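Local coordinates for protein type I site-specific restriction-modification system, R (Restriction) subunit (Vibrio vulnificus, PDB 3H1T) that probably serves as the ATP-dependent motor and DNA-cleaving subunit of a type I restriction enzyme, of which this chain is an N-terminal fragment, at residues E26-T29 with C30-Y33; S121-G124 with H125-L128; F425-H428 with L429-M433. One frame throughout, in Å; residues are numbered along the deposited sequence.

Contact 1: residues E26-T29 with C30-Y33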
# COMPACT_ATOMS: atom_id res chain seq x y z
N GLU A 26 16.27 -2.64 32.53
CA GLU A 26 15.54 -1.66 31.75
C GLU A 26 14.10 -1.90 32.18
O GLU A 26 13.33 -0.98 32.41
CB GLU A 26 15.65 -1.92 30.24
CG GLU A 26 14.60 -1.13 29.44
CD GLU A 26 14.95 -0.97 27.98
OE1 GLU A 26 16.16 -0.91 27.69
OE2 GLU A 26 14.02 -0.88 27.14
N ALA A 27 13.76 -3.17 32.30
CA ALA A 27 12.43 -3.59 32.70
C ALA A 27 12.13 -3.15 34.12
O ALA A 27 11.04 -2.69 34.41
CB ALA A 27 12.32 -5.09 32.59
N ASP A 28 13.13 -3.26 35.00
CA ASP A 28 12.93 -2.86 36.38
C ASP A 28 12.71 -1.36 36.51
O ASP A 28 11.86 -0.92 37.28
CB ASP A 28 14.11 -3.32 37.25
CG ASP A 28 14.07 -4.83 37.56
OD1 ASP A 28 12.99 -5.46 37.42
OD2 ASP A 28 15.12 -5.38 37.97
N THR A 29 13.44 -0.56 35.72
CA THR A 29 13.25 0.89 35.84
C THR A 29 11.95 1.37 35.22
O THR A 29 11.45 2.44 35.57
CB THR A 29 14.41 1.71 35.23
OG1 THR A 29 14.08 2.08 33.89
CG2 THR A 29 15.70 0.93 35.23
N CYS A 30 11.39 0.60 34.30
CA CYS A 30 10.11 0.99 33.71
C CYS A 30 9.04 0.73 34.75
O CYS A 30 8.07 1.48 34.88
CB CYS A 30 9.81 0.16 32.45
SG CYS A 30 10.87 0.48 31.03
N ARG A 31 9.20 -0.36 35.50
CA ARG A 31 8.22 -0.72 36.52
C ARG A 31 8.31 0.24 37.70
O ARG A 31 7.29 0.75 38.18
CB ARG A 31 8.47 -2.17 36.98
CG ARG A 31 7.59 -2.64 38.12
CD ARG A 31 7.85 -4.11 38.41
NE ARG A 31 9.26 -4.36 38.69
CZ ARG A 31 9.85 -4.09 39.85
NH1 ARG A 31 9.14 -3.58 40.85
NH2 ARG A 31 11.16 -4.31 40.00
N VAL A 32 9.53 0.54 38.13
CA VAL A 32 9.73 1.43 39.26
C VAL A 32 9.63 2.93 38.95
O VAL A 32 9.08 3.69 39.77
CB VAL A 32 11.07 1.10 39.97
CG1 VAL A 32 11.41 2.15 41.01
CG2 VAL A 32 10.95 -0.27 40.65
N TYR A 33 10.13 3.38 37.79
CA TYR A 33 10.04 4.81 37.48
C TYR A 33 9.14 5.22 36.32
O TYR A 33 8.22 6.02 36.49
CB TYR A 33 11.41 5.41 37.19
CG TYR A 33 12.39 5.32 38.32
CD1 TYR A 33 13.07 4.13 38.56
CD2 TYR A 33 12.67 6.43 39.12
CE1 TYR A 33 14.02 4.05 39.57
CE2 TYR A 33 13.62 6.36 40.13
CZ TYR A 33 14.29 5.17 40.35
OH TYR A 33 15.25 5.08 41.34
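E26 opens helix 26-40 and pairs with C30 one turn on: C30 N donates to E26 O at 3.1 Å, though the N-H is bent away from a straight line. The side chains meet loosely, E26 CG lying 4.4 Å from C30 SG, on the flank that packs against D77 and Y78 of strand 75-81. A27 contributes its carbonyl, which takes the N-H of R31 and, weakly, that of C30. D28 contributes both its carbonyl and its carboxylate. Its O accepts the V32 amide at 2.9 Å in a fairly straight bond, while its carboxylate runs beside R31, both side chains pointing the same way. R31 starts with CG anti to its backbone N (chi1 175°) and bends at chi3, which turns the guanidinium back toward D28. R31 NH2 then reaches D28 OD1 at 3.4 Å, a weak hydrogen bond within a salt bridge; OD1 lies at the edge of the guanidinium, the two planes stand 81° apart, and R31 NE is 4.1 Å from OD1. T29 O receives Y33 N at 2.7 Å from above the carbonyl plane and also lies at the edge of the Y33 ring. The T29 and Y33 side chains touch L24 and E96. The ion pair is thus long and weak, on an exposed arginine, and the backbone bonds to the four carbonyls of E26-T29 make the more regular link.

Contact 2: residues S121-G124 with H125-L128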
# COMPACT_ATOMS: atom_id res chain seq x y z
N SER A 121 12.76 10.20 25.60
CA SER A 121 13.78 9.25 25.94
C SER A 121 13.86 9.39 27.45
O SER A 121 13.89 10.50 27.97
CB SER A 121 15.09 9.63 25.26
OG SER A 121 16.08 8.70 25.60
N THR A 122 13.90 8.27 28.16
CA THR A 122 13.95 8.34 29.61
C THR A 122 14.73 7.18 30.19
O THR A 122 14.80 6.11 29.59
CB THR A 122 12.55 8.31 30.21
OG1 THR A 122 12.64 8.26 31.64
CG2 THR A 122 11.79 7.08 29.71
N ASN A 123 15.32 7.42 31.36
CA ASN A 123 16.07 6.40 32.07
C ASN A 123 15.48 6.25 33.45
O ASN A 123 16.14 5.78 34.38
CB ASN A 123 17.56 6.78 32.15
CG ASN A 123 17.81 8.12 32.86
OD1 ASN A 123 16.88 8.85 33.20
ND2 ASN A 123 19.08 8.44 33.06
N GLY A 124 14.21 6.63 33.59
CA GLY A 124 13.56 6.53 34.88
C GLY A 124 13.59 7.85 35.64
O GLY A 124 12.54 8.47 35.87
N HIS A 125 14.78 8.31 36.04
CA HIS A 125 14.83 9.56 36.77
C HIS A 125 14.84 10.77 35.87
O HIS A 125 14.36 11.83 36.27
CB HIS A 125 16.02 9.61 37.75
CG HIS A 125 17.33 9.21 37.17
ND1 HIS A 125 17.68 7.90 36.95
CD2 HIS A 125 18.42 9.95 36.84
CE1 HIS A 125 18.94 7.84 36.52
NE2 HIS A 125 19.40 9.08 36.45
N GLU A 126 15.35 10.63 34.65
CA GLU A 126 15.37 11.77 33.74
C GLU A 126 14.46 11.56 32.54
O GLU A 126 14.17 10.44 32.14
CB GLU A 126 16.79 12.04 33.25
CG GLU A 126 17.69 12.69 34.25
CD GLU A 126 19.15 12.52 33.89
OE1 GLU A 126 19.59 11.36 33.72
OE2 GLU A 126 19.85 13.55 33.78
N ILE A 127 14.00 12.67 31.96
CA ILE A 127 13.12 12.63 30.81
C ILE A 127 13.58 13.64 29.77
O ILE A 127 13.72 14.81 30.07
CB ILE A 127 11.68 12.95 31.22
CG1 ILE A 127 11.21 11.91 32.25
CG2 ILE A 127 10.77 12.94 30.01
CD1 ILE A 127 9.93 12.29 32.99
N LEU A 128 13.84 13.17 28.56
CA LEU A 128 14.29 14.05 27.48
C LEU A 128 13.21 14.10 26.41
O LEU A 128 12.79 13.06 25.90
CB LEU A 128 15.58 13.50 26.86
CG LEU A 128 16.75 14.44 26.56
CD1 LEU A 128 17.51 13.80 25.42
CD2 LEU A 128 16.28 15.84 26.19
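A tight beta hairpin joins strands 118-122 and 127-131, and this contact is its closing end. S121 and L128 form an antiparallel hydrogen-bonded pair: L128 N gives to S121 O at 2.7 Å, and S121 N to L128 O in return. T122 and I127 follow as a non-hydrogen-bonded pair, their side chains on the face opposite those of S121 and L128. Beyond them side chains supply the stronger bonds of the turn, beside two weak backbone ones. T122 OG1, set anti to the backbone N (chi1 175°), donates to E126 O at 2.7 Å and accepts G124 N at 3.0 Å, the second bond making an ST turn. N123 grips E126 twice. Its OD1 takes the E126 amide at 2.8 Å, nearly in line with the side-chain carbonyl, and its ND2 gives to E126 OE1 at 3.0 Å, with the acceptor close to the amide plane and using its anti lone pair. The amide and carboxylate planes are 28° apart, nearly coplanar. N123 CG sits between backbone N and carbonyl carbon (chi1 58°), which brings the amide over E126. The same amide lies over one face of the H125 imidazole, N123 OD1 sitting 3.9 Å above the ring plane, over its centre. At G124 the chain takes backbone angles that would jam a side chain against the preceding carbonyl. Outside the hairpin, S98 O accepts from N123 ND2 and V100 O bonds S121 OG, while K37 NZ binds G124 O. With both amide atoms of N123 engaged, its flip state and rotation are fixed, and the polar groups of the turn are shared between partners within the hairpin and outside ones such as S98 O and K37 NZ.

Contact 3: residues F425-H428 with L429-M433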
# COMPACT_ATOMS: atom_id res chain seq x y z
N PHE A 425 11.02 -17.95 -25.01
CA PHE A 425 10.56 -17.54 -23.70
C PHE A 425 9.74 -18.64 -23.06
O PHE A 425 9.91 -18.96 -21.88
CB PHE A 425 9.72 -16.28 -23.81
CG PHE A 425 10.44 -15.13 -24.43
CD1 PHE A 425 11.83 -15.13 -24.54
CD2 PHE A 425 9.74 -14.04 -24.91
CE1 PHE A 425 12.50 -14.06 -25.14
CE2 PHE A 425 10.41 -12.97 -25.51
CZ PHE A 425 11.78 -12.98 -25.63
N ALA A 426 8.85 -19.24 -23.85
CA ALA A 426 8.00 -20.31 -23.34
C ALA A 426 8.84 -21.51 -22.93
O ALA A 426 8.55 -22.15 -21.93
CB ALA A 426 6.98 -20.73 -24.37
N LYS A 427 9.88 -21.81 -23.70
CA LYS A 427 10.71 -22.95 -23.36
C LYS A 427 11.47 -22.64 -22.07
O LYS A 427 11.49 -23.44 -21.14
CB LYS A 427 11.71 -23.29 -24.48
CG LYS A 427 12.17 -24.74 -24.42
CD LYS A 427 13.68 -24.90 -24.57
CE LYS A 427 14.11 -26.39 -24.51
NZ LYS A 427 14.01 -27.01 -23.14
N HIS A 428 12.07 -21.45 -22.02
CA HIS A 428 12.81 -21.06 -20.83
C HIS A 428 11.95 -20.99 -19.56
O HIS A 428 12.38 -21.41 -18.50
CB HIS A 428 13.51 -19.73 -21.06
CG HIS A 428 14.25 -19.24 -19.86
ND1 HIS A 428 13.63 -18.54 -18.85
CD2 HIS A 428 15.53 -19.41 -19.48
CE1 HIS A 428 14.51 -18.31 -17.89
NE2 HIS A 428 15.67 -18.83 -18.25
N LEU A 429 10.73 -20.47 -19.69
CA LEU A 429 9.82 -20.38 -18.54
C LEU A 429 9.43 -21.78 -18.05
O LEU A 429 9.37 -22.04 -16.84
CB LEU A 429 8.56 -19.59 -18.93
CG LEU A 429 7.50 -19.37 -17.85
CD1 LEU A 429 8.18 -18.91 -16.57
CD2 LEU A 429 6.47 -18.36 -18.32
N THR A 430 9.19 -22.68 -19.00
CA THR A 430 8.80 -24.05 -18.67
C THR A 430 9.90 -24.80 -17.94
O THR A 430 9.62 -25.51 -16.97
CB THR A 430 8.40 -24.84 -19.95
OG1 THR A 430 7.22 -24.25 -20.52
CG2 THR A 430 8.13 -26.32 -19.61
N ASP A 431 11.13 -24.66 -18.41
CA ASP A 431 12.27 -25.33 -17.77
C ASP A 431 12.44 -24.76 -16.38
O ASP A 431 12.68 -25.49 -15.43
CB ASP A 431 13.56 -25.10 -18.56
CG ASP A 431 13.65 -25.97 -19.81
OD1 ASP A 431 12.83 -26.90 -19.98
OD2 ASP A 431 14.57 -25.71 -20.62
N PHE A 432 12.31 -23.44 -16.27
CA PHE A 432 12.43 -22.76 -14.99
C PHE A 432 11.41 -23.35 -14.03
O PHE A 432 11.75 -23.83 -12.96
CB PHE A 432 12.21 -21.25 -15.17
CG PHE A 432 12.03 -20.50 -13.87
CD1 PHE A 432 10.78 -20.44 -13.25
CD2 PHE A 432 13.11 -19.87 -13.25
CE1 PHE A 432 10.61 -19.76 -12.04
CE2 PHE A 432 12.95 -19.19 -12.04
CZ PHE A 432 11.69 -19.13 -11.43
N MSE A 433 10.15 -23.35 -14.43
CA MSE A 433 9.10 -23.90 -13.58
C MSE A 433 9.29 -25.39 -13.26
O MSE A 433 8.91 -25.84 -12.19
CB MSE A 433 7.73 -23.66 -14.23
CG MSE A 433 7.37 -22.18 -14.32
SE MSE A 433 5.60 -21.77 -14.99
CE MSE A 433 4.56 -22.39 -13.46
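Residues 425-433 are a regular run inside helix 422-436, each carbonyl from F425 to H428 accepting the amide four residues on. L429 N to F425 O, at 2.8 Å, begins the series, and F432 N to H428 O, at 3.0 Å, ends it across the two segments. A426 O carries a second donor. T430 OG1 lies anti to its own carbonyl carbon and beside the backbone N (chi1 -65°), which folds the hydroxyl back along the helix to give its proton to A426 O at 2.9 Å; T430 N and OG1 approach that oxygen from opposite faces of the carbonyl plane. N463 ND2 also bonds the hydroxyl, leaving it well engaged although the residue is buried. On the more open flank K427 and D431 make a salt bridge. The lysine chain bends at chi2 and chi4, bringing NZ to D431 OD2 at 2.9 Å on the syn side, 15° out of the carboxylate plane, with D431 OD1 farther off at 3.4 Å and E587 a long, weak ion pair. The H428 ring meets Y557 at about 85°, its ND1 bonding the tyrosine hydroxyl, F425 stacks on the same tyrosine, and A426 packs on helix 449-462. A charged i to i+4 pair on the partly exposed side, with L429 and F432 on strands 441-446 and 518-524, fits an amphipathic helix flanking the mostly parallel sheet of a RecA-like helicase C-terminal domain.

In the fold
Along the chain the contacts come in series, contact 1, contact 2, then contact 3. The first two are neighbours, their centres about 11 Å apart: Y33 of helix 26-40 packs on G124 of the hairpin, Y33 CB reaching G124 CA at 3.4 Å. Strands 118-122 and 127-131 belong to the six-stranded mixed sheet of the N-terminal region, and helix 26-40 lies beside it. Contact 3 lies about 59 and 60 Å from contacts 1 and 2, centre to centre, on helix 422-436 in the C-terminal helicase domain. A parallel seven-stranded sheet separates them in sequence, consistent with an N-terminal domain followed by two RecA-like motor domains.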